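Long-range contacts in Alr4995 protein (Nostoc sp., PDB 6LRF), which converts arginine to ornithine with release of ammonia and carbon dioxide, and cyclises ornithine to proline, as a bifunctional arginine dihydrolase and ornithine cyclodeaminase: residues V17-N22 against H87-G92; E141-P146 against E332-A337; E362-L367 against E389-G394; H507-I512 against S581-E586. All blocks are in the same frame, centred on the assembly; numbering follows the deposited sequence.

Contact 1: residues V17-N22 against H87-G92; sequences VDYVIN and HKERQG
Tyr-19 and Ile-21 meet Glu-89 and His-87 through the same uncommon first torsion: CG of Tyr-19 (chi1 39°) and CG1 of Ile-21 (chi1 58°) each sit between the backbone N and the carbonyl carbon. This lays the Tyr-19 ring against Glu-89, whose CB stands almost above the ring centre in a CH-pi contact, 3.6 Å from CB to the centroid. The methylene CG of Glu-89 continues over the same ring, 3.6 Å from Tyr-19 CD2. The chain of Glu-89 then bends at chi2 (82°) and carries its carboxylate past the ring toward Ile-21, bringing OE1 to 3.2 Å from Ile-21 CG2, a close meeting of a methyl with an oxygen. Ile-21 makes a CH-pi contact of its own: its CB covers one face of the His-87 imidazole, off centre, 3.8 Å from the ring centroid. CG2 of Ile-21 lies over the same ring, 3.7 Å from His-87 CG. The far methyl, CD1, reaches instead to the aliphatic part of Arg-90, 4.0 Å from its CG, the two side chains crossing at about a right angle. The polar ends have partners elsewhere: Tyr-19 OH bonds to Asp-65, while the Arg-90 guanidinium forms a salt bridge with Glu-93 and hydrogen bonds with Asn-71 and the carbonyl of Phe-68. The contact lies near the surface of the N-terminal GME-family part, probably the arginine dihydrolase module, and packs the loop between strand 6-9 and helix 34-49 against the short helical turn 88-91, before helix 93-103.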
loop_
_atom_site.group_PDB
_atom_site.type_symbol
_atom_site.label_atom_id
_atom_site.label_comp_id
_atom_site.label_asym_id
_atom_site.label_seq_id
_atom_site.Cartn_x
_atom_site.Cartn_y
_atom_site.Cartn_z
ATOM N N VAL B 17 -22.879 3.451 43.137
ATOM C CA VAL B 17 -22.865 2.915 41.789
ATOM C C VAL B 17 -23.000 1.393 41.919
ATOM O O VAL B 17 -22.019 0.682 42.139
ATOM C CB VAL B 17 -21.598 3.332 41.018
ATOM C CG1 VAL B 17 -21.624 2.775 39.607
ATOM C CG2 VAL B 17 -21.486 4.852 40.974
ATOM N N ASP B 18 -24.240 0.913 41.828
ATOM C CA ASP B 18 -24.573 -0.502 42.004
ATOM C C ASP B 18 -24.295 -1.369 40.777
ATOM O O ASP B 18 -24.019 -2.565 40.898
ATOM C CB ASP B 18 -26.057 -0.662 42.355
ATOM C CG ASP B 18 -26.390 -0.202 43.762
ATOM O OD1 ASP B 18 -25.483 -0.204 44.627
ATOM O OD2 ASP B 18 -27.575 0.142 44.005
ATOM N N TYR B 19 -24.413 -0.757 39.602
ATOM C CA TYR B 19 -24.441 -1.464 38.329
ATOM C C TYR B 19 -23.848 -0.568 37.260
ATOM O O TYR B 19 -23.307 0.494 37.577
ATOM C CB TYR B 19 -25.877 -1.851 37.962
ATOM C CG TYR B 19 -26.891 -0.776 38.321
ATOM C CD1 TYR B 19 -26.991 0.397 37.578
ATOM C CD2 TYR B 19 -27.733 -0.930 39.414
ATOM C CE1 TYR B 19 -27.905 1.382 37.917
ATOM C CE2 TYR B 19 -28.652 0.045 39.756
ATOM C CZ TYR B 19 -28.733 1.197 39.005
ATOM O OH TYR B 19 -29.648 2.164 39.352
ATOM N N VAL B 20 -23.953 -0.989 35.998
ATOM C CA VAL B 20 -23.525 -0.160 34.871
ATOM C C VAL B 20 -24.613 -0.159 33.779
ATOM O O VAL B 20 -25.004 -1.218 33.264
ATOM C CB VAL B 20 -22.154 -0.634 34.276
ATOM C CG1 VAL B 20 -21.624 0.370 33.256
ATOM C CG2 VAL B 20 -21.115 -0.847 35.378
ATOM N N ILE B 21 -25.117 1.038 33.463
ATOM C CA ILE B 21 -26.120 1.225 32.411
ATOM C C ILE B 21 -25.780 2.413 31.510
ATOM O O ILE B 21 -26.499 2.686 30.553
ATOM C CB ILE B 21 -27.553 1.437 32.988
ATOM C CG1 ILE B 21 -27.584 2.645 33.932
ATOM C CG2 ILE B 21 -28.064 0.171 33.664
ATOM C CD1 ILE B 21 -28.990 3.096 34.332
ATOM N N ASN B 22 -24.708 3.135 31.836
ATOM C CA ASN B 22 -24.146 4.141 30.933
ATOM C C ASN B 22 -22.610 4.149 31.045
ATOM O O ASN B 22 -22.066 3.691 32.051
ATOM C CB ASN B 22 -24.757 5.538 31.198
ATOM C CG ASN B 22 -24.295 6.171 32.507
ATOM O OD1 ASN B 22 -23.116 6.466 32.682
ATOM N ND2 ASN B 22 -25.244 6.442 33.409
ATOM N N HIS B 87 -33.850 0.728 31.171
ATOM C CA HIS B 87 -33.183 -0.276 31.988
ATOM C C HIS B 87 -33.945 -0.624 33.244
ATOM O O HIS B 87 -34.376 0.266 33.984
ATOM C CB HIS B 87 -31.785 0.204 32.369
ATOM C CG HIS B 87 -30.847 0.301 31.209
ATOM N ND1 HIS B 87 -30.414 1.506 30.696
ATOM C CD2 HIS B 87 -30.269 -0.658 30.452
ATOM C CE1 HIS B 87 -29.598 1.285 29.681
ATOM N NE2 HIS B 87 -29.491 -0.021 29.516
ATOM N N LYS B 88 -34.077 -1.922 33.497
ATOM C CA LYS B 88 -34.784 -2.424 34.669
ATOM C C LYS B 88 -34.214 -1.874 35.989
ATOM O O LYS B 88 -34.924 -1.804 36.990
ATOM C CB LYS B 88 -34.753 -3.957 34.674
ATOM C CG LYS B 88 -33.347 -4.543 34.487
ATOM C CD LYS B 88 -33.360 -6.070 34.293
ATOM C CE LYS B 88 -32.127 -6.541 33.507
ATOM N NZ LYS B 88 -32.278 -7.917 32.944
ATOM N N GLU B 89 -32.950 -1.461 35.982
ATOM C CA GLU B 89 -32.296 -1.002 37.205
ATOM C C GLU B 89 -32.891 0.316 37.721
ATOM O O GLU B 89 -32.697 0.683 38.890
ATOM C CB GLU B 89 -30.783 -0.841 36.986
ATOM C CG GLU B 89 -29.988 -2.149 36.909
ATOM C CD GLU B 89 -30.031 -2.790 35.535
ATOM O OE1 GLU B 89 -30.255 -2.051 34.550
ATOM O OE2 GLU B 89 -29.842 -4.028 35.432
ATOM N N ARG B 90 -33.611 1.025 36.854
ATOM C CA ARG B 90 -34.182 2.313 37.231
ATOM C C ARG B 90 -35.705 2.273 37.203
ATOM O O ARG B 90 -36.351 3.201 37.688
ATOM C CB ARG B 90 -33.666 3.441 36.318
ATOM C CG ARG B 90 -32.210 3.832 36.563
ATOM C CD ARG B 90 -31.893 5.237 36.058
ATOM N NE ARG B 90 -32.559 6.254 36.873
ATOM C CZ ARG B 90 -32.441 7.566 36.683
ATOM N NH1 ARG B 90 -31.677 8.026 35.699
ATOM N NH2 ARG B 90 -33.088 8.421 37.476
ATOM N N GLN B 91 -36.275 1.198 36.665
ATOM C CA GLN B 91 -37.732 1.104 36.535
ATOM C C GLN B 91 -38.472 1.105 37.877
ATOM O O GLN B 91 -39.631 1.506 37.950
ATOM C CB GLN B 91 -38.114 -0.138 35.741
ATOM C CG GLN B 91 -38.013 0.065 34.232
ATOM C CD GLN B 91 -38.052 -1.244 33.448
ATOM O OE1 GLN B 91 -38.383 -2.297 33.993
ATOM N NE2 GLN B 91 -37.708 -1.177 32.159
ATOM N N GLY B 92 -37.805 0.678 38.942
ATOM C CA GLY B 92 -38.439 0.645 40.246
ATOM C C GLY B 92 -38.566 2.033 40.852
ATOM O O GLY B 92 -39.272 2.232 41.845
#

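Contact 2: residues E141-P146 against E332-A337; sequences ELDSHP and EVKVSA
Asp-143 carries the charged and polar part of this contact, one carboxylate oxygen for each partner on strand 329-337. The salt bridge uses OD2, which takes Lys-334 NZ at 3.0 Å from above the carboxylate plane, 40° out of it. Lys-334 arrives there by bending twice near its end (chi3 66°, chi4 71°), which turns the ammonium group to meet an aspartate coming from the opposite direction. Arg-325 of the second subunit forms another salt bridge to the same OD2, so two cations share that oxygen and would be expected to favour the ionised carboxylate.

The direct hydrogen bond uses OD1: Ser-336 OG donates to its syn lone pair at 2.7 Å, and the same hydroxyl is also bonded to Ser-285 OG. A water lies within hydrogen-bonding distance of Asp-143 OD2 and Ser-336 OG, 3.0 Å from each. Van der Waals contact comes from Leu-142, whose CD2 packs on the strand backbone, 3.8 Å from Ser-336 O and from Ala-337 C.

Within 141-146, Glu-141 O accepts both from Ser-144 N and, at 2.7 Å, from Ser-144 OG, a doubled grip on the turn that leads into helix 145-152. Lys-334 and Ser-336 point to this turn, whereas Val-335 and Ala-337 face away and touch helix 340-352. Strand 329-337 is thus an interior strand of the mixed sheet, between 280-292 and 313-320, with helix 340-352 covering one face and the turn before helix 145-152 packed on the other, beside a subunit interface.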
loop_
_atom_site.group_PDB
_atom_site.type_symbol
_atom_site.label_atom_id
_atom_site.label_comp_id
_atom_site.label_asym_id
_atom_site.label_seq_id
_atom_site.Cartn_x
_atom_site.Cartn_y
_atom_site.Cartn_z
ATOM N N GLU B 141 -37.270 6.672 23.072
ATOM C CA GLU B 141 -37.645 6.283 21.720
ATOM C C GLU B 141 -38.255 7.425 20.937
ATOM O O GLU B 141 -39.001 8.254 21.478
ATOM C CB GLU B 141 -38.646 5.131 21.765
ATOM C CG GLU B 141 -38.047 3.809 22.171
ATOM C CD GLU B 141 -37.379 3.077 21.011
ATOM O OE1 GLU B 141 -37.663 3.410 19.835
ATOM O OE2 GLU B 141 -36.576 2.160 21.287
ATOM N N LEU B 142 -37.949 7.442 19.651
ATOM C CA LEU B 142 -38.477 8.425 18.721
ATOM C C LEU B 142 -40.001 8.449 18.761
ATOM O O LEU B 142 -40.630 9.520 18.712
ATOM C CB LEU B 142 -37.973 8.110 17.305
ATOM C CG LEU B 142 -38.497 9.010 16.188
ATOM C CD1 LEU B 142 -38.163 10.470 16.486
ATOM C CD2 LEU B 142 -37.890 8.557 14.842
ATOM N N ASP B 143 -40.597 7.270 18.892
ATOM C CA ASP B 143 -42.052 7.160 18.931
ATOM C C ASP B 143 -42.727 7.758 20.195
ATOM O O ASP B 143 -43.947 7.892 20.233
ATOM C CB ASP B 143 -42.447 5.696 18.791
ATOM C CG ASP B 143 -42.382 5.209 17.352
ATOM O OD1 ASP B 143 -42.230 6.056 16.442
ATOM O OD2 ASP B 143 -42.498 3.979 17.134
ATOM N N SER B 144 -41.961 8.099 21.223
ATOM C CA SER B 144 -42.566 8.755 22.384
ATOM C C SER B 144 -42.895 10.224 22.101
ATOM O O SER B 144 -43.722 10.830 22.788
ATOM C CB SER B 144 -41.654 8.653 23.613
ATOM O OG SER B 144 -40.469 9.434 23.459
ATOM N N HIS B 145 -42.267 10.800 21.083
ATOM C CA HIS B 145 -42.356 12.233 20.889
ATOM C C HIS B 145 -43.771 12.709 20.526
ATOM O O HIS B 145 -44.196 13.760 21.023
ATOM C CB HIS B 145 -41.325 12.691 19.844
ATOM C CG HIS B 145 -39.908 12.496 20.294
ATOM N ND1 HIS B 145 -38.820 12.961 19.585
ATOM C CD2 HIS B 145 -39.404 11.901 21.402
ATOM C CE1 HIS B 145 -37.710 12.643 20.228
ATOM N NE2 HIS B 145 -38.037 12.008 21.338
ATOM N N PRO B 146 -44.507 11.961 19.683
ATOM C CA PRO B 146 -45.894 12.407 19.448
ATOM C C PRO B 146 -46.798 12.387 20.695
ATOM O O PRO B 146 -47.764 13.141 20.750
ATOM C CB PRO B 146 -46.419 11.404 18.415
ATOM C CG PRO B 146 -45.159 10.933 17.688
ATOM C CD PRO B 146 -44.128 10.853 18.781
ATOM N N GLU B 332 -43.850 -7.195 7.935
ATOM C CA GLU B 332 -44.402 -5.849 7.899
ATOM C C GLU B 332 -43.725 -5.058 8.992
ATOM O O GLU B 332 -43.599 -5.515 10.129
ATOM C CB GLU B 332 -45.921 -5.862 8.046
ATOM C CG GLU B 332 -46.610 -6.102 6.697
ATOM C CD GLU B 332 -48.082 -6.487 6.805
ATOM O OE1 GLU B 332 -48.692 -6.266 7.877
ATOM O OE2 GLU B 332 -48.627 -7.016 5.804
ATOM N N VAL B 333 -43.234 -3.886 8.620
ATOM C CA VAL B 333 -42.387 -3.095 9.502
ATOM C C VAL B 333 -42.924 -1.665 9.571
ATOM O O VAL B 333 -43.173 -1.044 8.542
ATOM C CB VAL B 333 -40.914 -3.088 9.004
ATOM C CG1 VAL B 333 -40.039 -2.219 9.887
ATOM C CG2 VAL B 333 -40.351 -4.523 8.954
ATOM N N LYS B 334 -43.129 -1.151 10.777
ATOM C CA LYS B 334 -43.502 0.250 10.918
ATOM C C LYS B 334 -42.216 1.062 11.007
ATOM O O LYS B 334 -41.388 0.827 11.875
ATOM C CB LYS B 334 -44.389 0.472 12.147
ATOM C CG LYS B 334 -45.021 1.863 12.225
ATOM C CD LYS B 334 -45.939 1.997 13.440
ATOM C CE LYS B 334 -45.168 1.927 14.760
ATOM N NZ LYS B 334 -44.343 3.145 14.971
ATOM N N VAL B 335 -42.047 1.997 10.084
ATOM C CA VAL B 335 -40.871 2.858 10.057
ATOM C C VAL B 335 -41.250 4.229 10.598
ATOM O O VAL B 335 -42.277 4.771 10.206
ATOM C CB VAL B 335 -40.319 3.024 8.628
ATOM C CG1 VAL B 335 -39.017 3.808 8.652
ATOM C CG2 VAL B 335 -40.131 1.667 7.957
ATOM N N SER B 336 -40.440 4.783 11.496
ATOM C CA SER B 336 -40.653 6.159 11.952
ATOM C C SER B 336 -39.446 7.016 11.637
ATOM O O SER B 336 -38.307 6.535 11.650
ATOM C CB SER B 336 -40.936 6.214 13.463
ATOM O OG SER B 336 -42.075 5.442 13.802
ATOM N N ALA B 337 -39.711 8.290 11.373
ATOM C CA ALA B 337 -38.678 9.280 11.099
ATOM C C ALA B 337 -39.000 10.577 11.839
ATOM O O ALA B 337 -40.164 10.865 12.097
ATOM C CB ALA B 337 -38.573 9.533 9.597
HETATM O O HOH W 1 -41.280 2.699 14.733
#

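Contact 3: residues E362-L367 against E389-G394; sequences ERDAKL and EVRING
A salt-bridge network of Glu-362, Asp-364 and Arg-391 ties the approach to edge strand 366-369 to a beta-hairpin whose strands, 388-392 and 395-400, are joined by an Asn-Gly turn. Asn-393 and Gly-394 both have positive phi, close to a type I' turn. The three strands belong to one mixed beta-sheet, although 366-369 and 388-392 are not neighbours in its strand order. Arg-391 leaves the hairpin with CG anti to the backbone N (chi1 -158°) and runs extended to NE, its CD passing 3.4 Å from Arg-363 O. The guanidinium then meets two carboxylates. NH1 forms a salt bridge with Asp-364 OD1 at 2.8 Å, an approach oblique to the guanidinium plane. NE meets Glu-362 OE2 at 3.2 Å in a salt bridge whose hydrogen bond is weak and bent; the side chains cross at about a right angle, their flat groups 72° apart. OE2 also accepts from Trp-396 NE1, on the partner strand of the hairpin. Glu-362 CB lies over one face of the guanidinium, off centre, and Gly-394 CA covers the opposite face near its centre, so the group is sandwiched and its rotation restricted. A backbone bond from Ala-365 N to Arg-391 O, 2.9 Å long, joins the segments. The same carbonyl O receives a CA-H...O contact from Asp-364 CA at 3.3 Å. Asp-364 OD1 holds the turn as well: Gly-394 N donates to it at 2.9 Å with an N-H...O angle of 157°, from the syn side but tilted out of the carboxylate plane.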
loop_
_atom_site.group_PDB
_atom_site.type_symbol
_atom_site.label_atom_id
_atom_site.label_comp_id
_atom_site.label_asym_id
_atom_site.label_seq_id
_atom_site.Cartn_x
_atom_site.Cartn_y
_atom_site.Cartn_z
ATOM N N GLU B 362 -50.932 2.160 -1.785
ATOM C CA GLU B 362 -50.367 2.594 -3.056
ATOM C C GLU B 362 -50.956 3.936 -3.473
ATOM O O GLU B 362 -52.168 4.147 -3.393
ATOM C CB GLU B 362 -50.637 1.561 -4.158
ATOM C CG GLU B 362 -49.680 0.378 -4.221
ATOM C CD GLU B 362 -49.778 -0.378 -5.547
ATOM O OE1 GLU B 362 -49.124 -1.433 -5.698
ATOM O OE2 GLU B 362 -50.500 0.087 -6.454
ATOM N N ARG B 363 -50.098 4.840 -3.922
ATOM C CA ARG B 363 -50.545 6.125 -4.433
ATOM C C ARG B 363 -49.728 6.511 -5.662
ATOM O O ARG B 363 -48.682 5.917 -5.923
ATOM C CB ARG B 363 -50.447 7.189 -3.341
ATOM C CG ARG B 363 -51.522 7.023 -2.275
ATOM C CD ARG B 363 -51.220 7.860 -1.069
ATOM N NE ARG B 363 -51.274 9.275 -1.417
ATOM C CZ ARG B 363 -50.739 10.249 -0.689
ATOM N NH1 ARG B 363 -50.112 9.968 0.452
ATOM N NH2 ARG B 363 -50.835 11.507 -1.103
ATOM N N ASP B 364 -50.218 7.487 -6.422
ATOM C CA ASP B 364 -49.510 7.988 -7.598
ATOM C C ASP B 364 -48.286 8.787 -7.175
ATOM O O ASP B 364 -48.314 9.469 -6.150
ATOM C CB ASP B 364 -50.429 8.867 -8.462
ATOM C CG ASP B 364 -51.585 8.085 -9.073
ATOM O OD1 ASP B 364 -51.535 6.830 -9.086
ATOM O OD2 ASP B 364 -52.544 8.732 -9.546
ATOM N N ALA B 365 -47.212 8.698 -7.958
ATOM C CA ALA B 365 -46.047 9.537 -7.721
ATOM C C ALA B 365 -46.453 11.000 -7.870
ATOM O O ALA B 365 -47.246 11.344 -8.743
ATOM C CB ALA B 365 -44.923 9.180 -8.691
ATOM N N LYS B 366 -45.922 11.869 -7.024
ATOM C CA LYS B 366 -46.192 13.297 -7.160
ATOM C C LYS B 366 -45.324 13.906 -8.253
ATOM O O LYS B 366 -44.147 13.578 -8.362
ATOM C CB LYS B 366 -45.954 14.014 -5.833
ATOM C CG LYS B 366 -46.557 13.260 -4.654
ATOM C CD LYS B 366 -47.364 14.158 -3.715
ATOM C CE LYS B 366 -46.453 14.972 -2.804
ATOM N NZ LYS B 366 -47.158 15.356 -1.536
ATOM N N LEU B 367 -45.909 14.781 -9.066
ATOM C CA LEU B 367 -45.192 15.392 -10.166
ATOM C C LEU B 367 -45.121 16.900 -10.000
ATOM O O LEU B 367 -46.100 17.527 -9.588
ATOM C CB LEU B 367 -45.871 15.054 -11.490
ATOM C CG LEU B 367 -46.085 13.585 -11.831
ATOM C CD1 LEU B 367 -46.923 13.488 -13.102
ATOM C CD2 LEU B 367 -44.746 12.881 -12.030
ATOM N N GLU B 389 -40.108 1.184 -11.570
ATOM C CA GLU B 389 -41.452 1.491 -12.068
ATOM C C GLU B 389 -42.036 2.653 -11.262
ATOM O O GLU B 389 -41.733 2.798 -10.076
ATOM C CB GLU B 389 -42.366 0.262 -11.977
ATOM C CG GLU B 389 -42.136 -0.801 -13.051
ATOM C CD GLU B 389 -42.904 -2.111 -12.797
ATOM O OE1 GLU B 389 -43.570 -2.245 -11.745
ATOM O OE2 GLU B 389 -42.840 -3.019 -13.654
ATOM N N VAL B 390 -42.852 3.489 -11.911
ATOM C CA VAL B 390 -43.525 4.604 -11.238
ATOM C C VAL B 390 -45.044 4.592 -11.514
ATOM O O VAL B 390 -45.482 4.167 -12.582
ATOM C CB VAL B 390 -42.919 5.951 -11.668
ATOM C CG1 VAL B 390 -41.426 5.987 -11.328
ATOM C CG2 VAL B 390 -43.080 6.153 -13.158
ATOM N N ARG B 391 -45.844 5.043 -10.548
ATOM C CA ARG B 391 -47.310 4.941 -10.648
ATOM C C ARG B 391 -47.911 6.269 -11.102
ATOM O O ARG B 391 -47.828 7.276 -10.394
ATOM C CB ARG B 391 -47.919 4.517 -9.308
ATOM C CG ARG B 391 -49.325 3.865 -9.386
ATOM C CD ARG B 391 -49.767 3.462 -7.976
ATOM N NE ARG B 391 -51.090 2.841 -7.892
ATOM C CZ ARG B 391 -52.203 3.489 -7.542
ATOM N NH1 ARG B 391 -52.168 4.787 -7.277
ATOM N NH2 ARG B 391 -53.359 2.845 -7.469
ATOM N N ILE B 392 -48.482 6.266 -12.306
ATOM C CA ILE B 392 -49.071 7.465 -12.901
ATOM C C ILE B 392 -50.542 7.162 -13.176
ATOM O O ILE B 392 -50.851 6.173 -13.847
ATOM C CB ILE B 392 -48.353 7.875 -14.209
ATOM C CG1 ILE B 392 -46.831 7.753 -14.064
ATOM C CG2 ILE B 392 -48.783 9.286 -14.677
ATOM C CD1 ILE B 392 -46.249 8.662 -12.992
ATOM N N ASN B 393 -51.429 7.999 -12.639
ATOM C CA ASN B 393 -52.882 7.767 -12.641
ATOM C C ASN B 393 -53.267 6.282 -12.504
ATOM O O ASN B 393 -53.888 5.704 -13.395
ATOM C CB ASN B 393 -53.517 8.359 -13.905
ATOM C CG ASN B 393 -55.057 8.515 -13.787
ATOM O OD1 ASN B 393 -55.624 8.478 -12.693
ATOM N ND2 ASN B 393 -55.719 8.696 -14.924
ATOM N N GLY B 394 -52.849 5.671 -11.396
ATOM C CA GLY B 394 -53.247 4.318 -11.037
ATOM C C GLY B 394 -52.531 3.195 -11.756
ATOM O O GLY B 394 -52.854 2.025 -11.576
#

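Contact 4: residues H507-I512 against S581-E586; sequences HLSRLI and SGVMYE
Leu-508 opens the contact, laying CD2 against Val-583 CG2 at 4.0 Å as the two branched side chains meet at a slant. At Ser-509 the two segments' backbones come closest, its CA 4.7 Å from Val-583 CA. OG, set beside its own backbone N by chi1 -75°, hydrogen-bonds back to Gly-505 O within its helix. It still presses on the start of the other helix, 3.0 Å from Gly-582 C at the N-cap position. Ser-509 OG is also near Val-583 N, but at an angle too poor for a bond; that N-H, like the next at Met-584 (selenomethionine here), is taken by the carboxylate of Asp-530. On the other side of Ser-509, its carbonyl O lies 3.6 Å from Glu-586 CG. One turn on, Ile-512 splits its branches: CD1 meets Val-583 CG1 at 3.8 Å, and CG2 meets Glu-586 CB at 3.8 Å. Of the Glu-586 side chain, CB and CG make the contact. Between these buried segments of the Rossmann-fold region the contact is therefore van der Waals packing, and just beyond Ile-512 a salt bridge from Glu-586 OE2 to Arg-513 adds an ionic tie between the same two helices.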
loop_
_atom_site.group_PDB
_atom_site.type_symbol
_atom_site.label_atom_id
_atom_site.label_comp_id
_atom_site.label_asym_id
_atom_site.label_seq_id
_atom_site.Cartn_x
_atom_site.Cartn_y
_atom_site.Cartn_z
ATOM N N HIS B 507 -9.551 24.070 7.592
ATOM C CA HIS B 507 -8.200 24.638 7.637
ATOM C C HIS B 507 -7.827 25.327 6.335
ATOM O O HIS B 507 -7.227 26.401 6.349
ATOM C CB HIS B 507 -7.175 23.560 7.975
ATOM C CG HIS B 507 -7.392 22.936 9.319
ATOM N ND1 HIS B 507 -7.270 23.645 10.494
ATOM C CD2 HIS B 507 -7.742 21.676 9.671
ATOM C CE1 HIS B 507 -7.528 22.847 11.513
ATOM N NE2 HIS B 507 -7.816 21.647 11.042
ATOM N N LEU B 508 -8.187 24.714 5.210
ATOM C CA LEU B 508 -8.005 25.374 3.923
ATOM C C LEU B 508 -8.798 26.682 3.890
ATOM O O LEU B 508 -8.292 27.691 3.429
ATOM C CB LEU B 508 -8.419 24.452 2.762
ATOM C CG LEU B 508 -8.355 25.075 1.363
ATOM C CD1 LEU B 508 -7.021 25.792 1.151
ATOM C CD2 LEU B 508 -8.554 24.021 0.294
ATOM N N SER B 509 -10.034 26.654 4.387
ATOM C CA SER B 509 -10.869 27.856 4.510
ATOM C C SER B 509 -10.151 28.955 5.252
ATOM O O SER B 509 -10.192 30.128 4.875
ATOM C CB SER B 509 -12.170 27.550 5.272
ATOM O OG SER B 509 -13.092 26.841 4.480
ATOM N N ARG B 510 -9.522 28.563 6.352
ATOM C CA ARG B 510 -8.818 29.517 7.190
ATOM C C ARG B 510 -7.628 30.127 6.440
ATOM O O ARG B 510 -7.448 31.348 6.439
ATOM C CB ARG B 510 -8.365 28.844 8.483
ATOM C CG ARG B 510 -7.481 29.728 9.315
ATOM C CD ARG B 510 -7.828 29.680 10.782
ATOM N NE ARG B 510 -6.959 30.606 11.497
ATOM C CZ ARG B 510 -5.894 30.242 12.201
ATOM N NH1 ARG B 510 -5.582 28.958 12.316
ATOM N NH2 ARG B 510 -5.154 31.165 12.802
ATOM N N LEU B 511 -6.830 29.280 5.791
ATOM C CA LEU B 511 -5.735 29.760 4.943
ATOM C C LEU B 511 -6.171 30.832 3.936
ATOM O O LEU B 511 -5.487 31.843 3.764
ATOM C CB LEU B 511 -5.094 28.590 4.196
ATOM C CG LEU B 511 -4.235 27.661 5.045
ATOM C CD1 LEU B 511 -3.735 26.519 4.197
ATOM C CD2 LEU B 511 -3.071 28.430 5.652
ATOM N N ILE B 512 -7.304 30.610 3.273
ATOM C CA ILE B 512 -7.808 31.536 2.256
ATOM C C ILE B 512 -8.253 32.859 2.900
ATOM O O ILE B 512 -7.976 33.952 2.387
ATOM C CB ILE B 512 -8.998 30.910 1.464
ATOM C CG1 ILE B 512 -8.525 29.718 0.613
ATOM C CG2 ILE B 512 -9.660 31.950 0.588
ATOM C CD1 ILE B 512 -9.639 28.792 0.152
ATOM N N SER B 581 -20.484 29.154 4.519
ATOM C CA SER B 581 -19.161 28.828 5.018
ATOM C C SER B 581 -18.452 27.854 4.089
ATOM O O SER B 581 -19.096 27.214 3.245
ATOM C CB SER B 581 -19.256 28.231 6.422
ATOM O OG SER B 581 -20.095 27.089 6.419
ATOM N N GLY B 582 -17.130 27.749 4.244
ATOM C CA GLY B 582 -16.371 26.718 3.565
ATOM C C GLY B 582 -15.403 27.274 2.547
ATOM O O GLY B 582 -15.275 28.496 2.393
ATOM N N VAL B 583 -14.722 26.374 1.842
ATOM C CA VAL B 583 -13.687 26.779 0.897
ATOM C C VAL B 583 -14.228 27.711 -0.183
ATOM O O VAL B 583 -13.728 28.820 -0.352
ATOM C CB VAL B 583 -13.018 25.545 0.235
ATOM C CG1 VAL B 583 -12.007 25.979 -0.824
ATOM C CG2 VAL B 583 -12.352 24.691 1.303
HETATM N N MSE B 584 -15.260 27.277 -0.902
HETATM C CA MSE B 584 -15.769 28.067 -2.021
HETATM C C MSE B 584 -16.333 29.401 -1.498
HETATM O O MSE B 584 -16.169 30.447 -2.123
HETATM C CB MSE B 584 -16.825 27.271 -2.812
HETATM C CG MSE B 584 -16.360 25.865 -3.245
HETATM SE SE MSE B 584 -14.625 25.919 -4.177
HETATM C CE MSE B 584 -15.267 27.029 -5.641
ATOM N N TYR B 585 -16.953 29.360 -0.327
ATOM C CA TYR B 585 -17.451 30.571 0.334
ATOM C C TYR B 585 -16.352 31.601 0.567
ATOM O O TYR B 585 -16.510 32.767 0.225
ATOM C CB TYR B 585 -18.096 30.231 1.681
ATOM C CG TYR B 585 -18.462 31.460 2.507
ATOM C CD1 TYR B 585 -19.645 32.158 2.271
ATOM C CD2 TYR B 585 -17.621 31.922 3.519
ATOM C CE1 TYR B 585 -19.982 33.277 3.023
ATOM C CE2 TYR B 585 -17.945 33.042 4.273
ATOM C CZ TYR B 585 -19.127 33.712 4.018
ATOM O OH TYR B 585 -19.453 34.817 4.761
ATOM N N GLU B 586 -15.249 31.171 1.169
ATOM C CA GLU B 586 -14.141 32.087 1.429
ATOM C C GLU B 586 -13.548 32.644 0.141
ATOM O O GLU B 586 -13.114 33.798 0.113
ATOM C CB GLU B 586 -13.039 31.408 2.252
ATOM C CG GLU B 586 -13.436 31.012 3.687
ATOM C CD GLU B 586 -13.952 32.183 4.550
ATOM O OE1 GLU B 586 -13.771 33.370 4.175
ATOM O OE2 GLU B 586 -14.551 31.903 5.616
#

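In the fold
Contacts 2 and 4 are buried and contacts 1 and 3 lie at the surface, yet polarity does not follow burial. Contact 2 is buried but ionic, with another subunit reaching its aspartate; contact 4 is buried and, between its two segments, packs by van der Waals contact, with a salt bridge to Arg-513 just outside. At the surface, contact 3 is a network of charges and backbone bonds, whereas contact 1 rests on two CH-pi contacts. The elements differ too: loop against helical turn, turn against strand, sheet elements, and helix against helix, in order. Contacts 1 and 4, in the GME-family and Rossmann-fold parts, lie on opposite sides of the chain's centre, their centres about 47 Å apart.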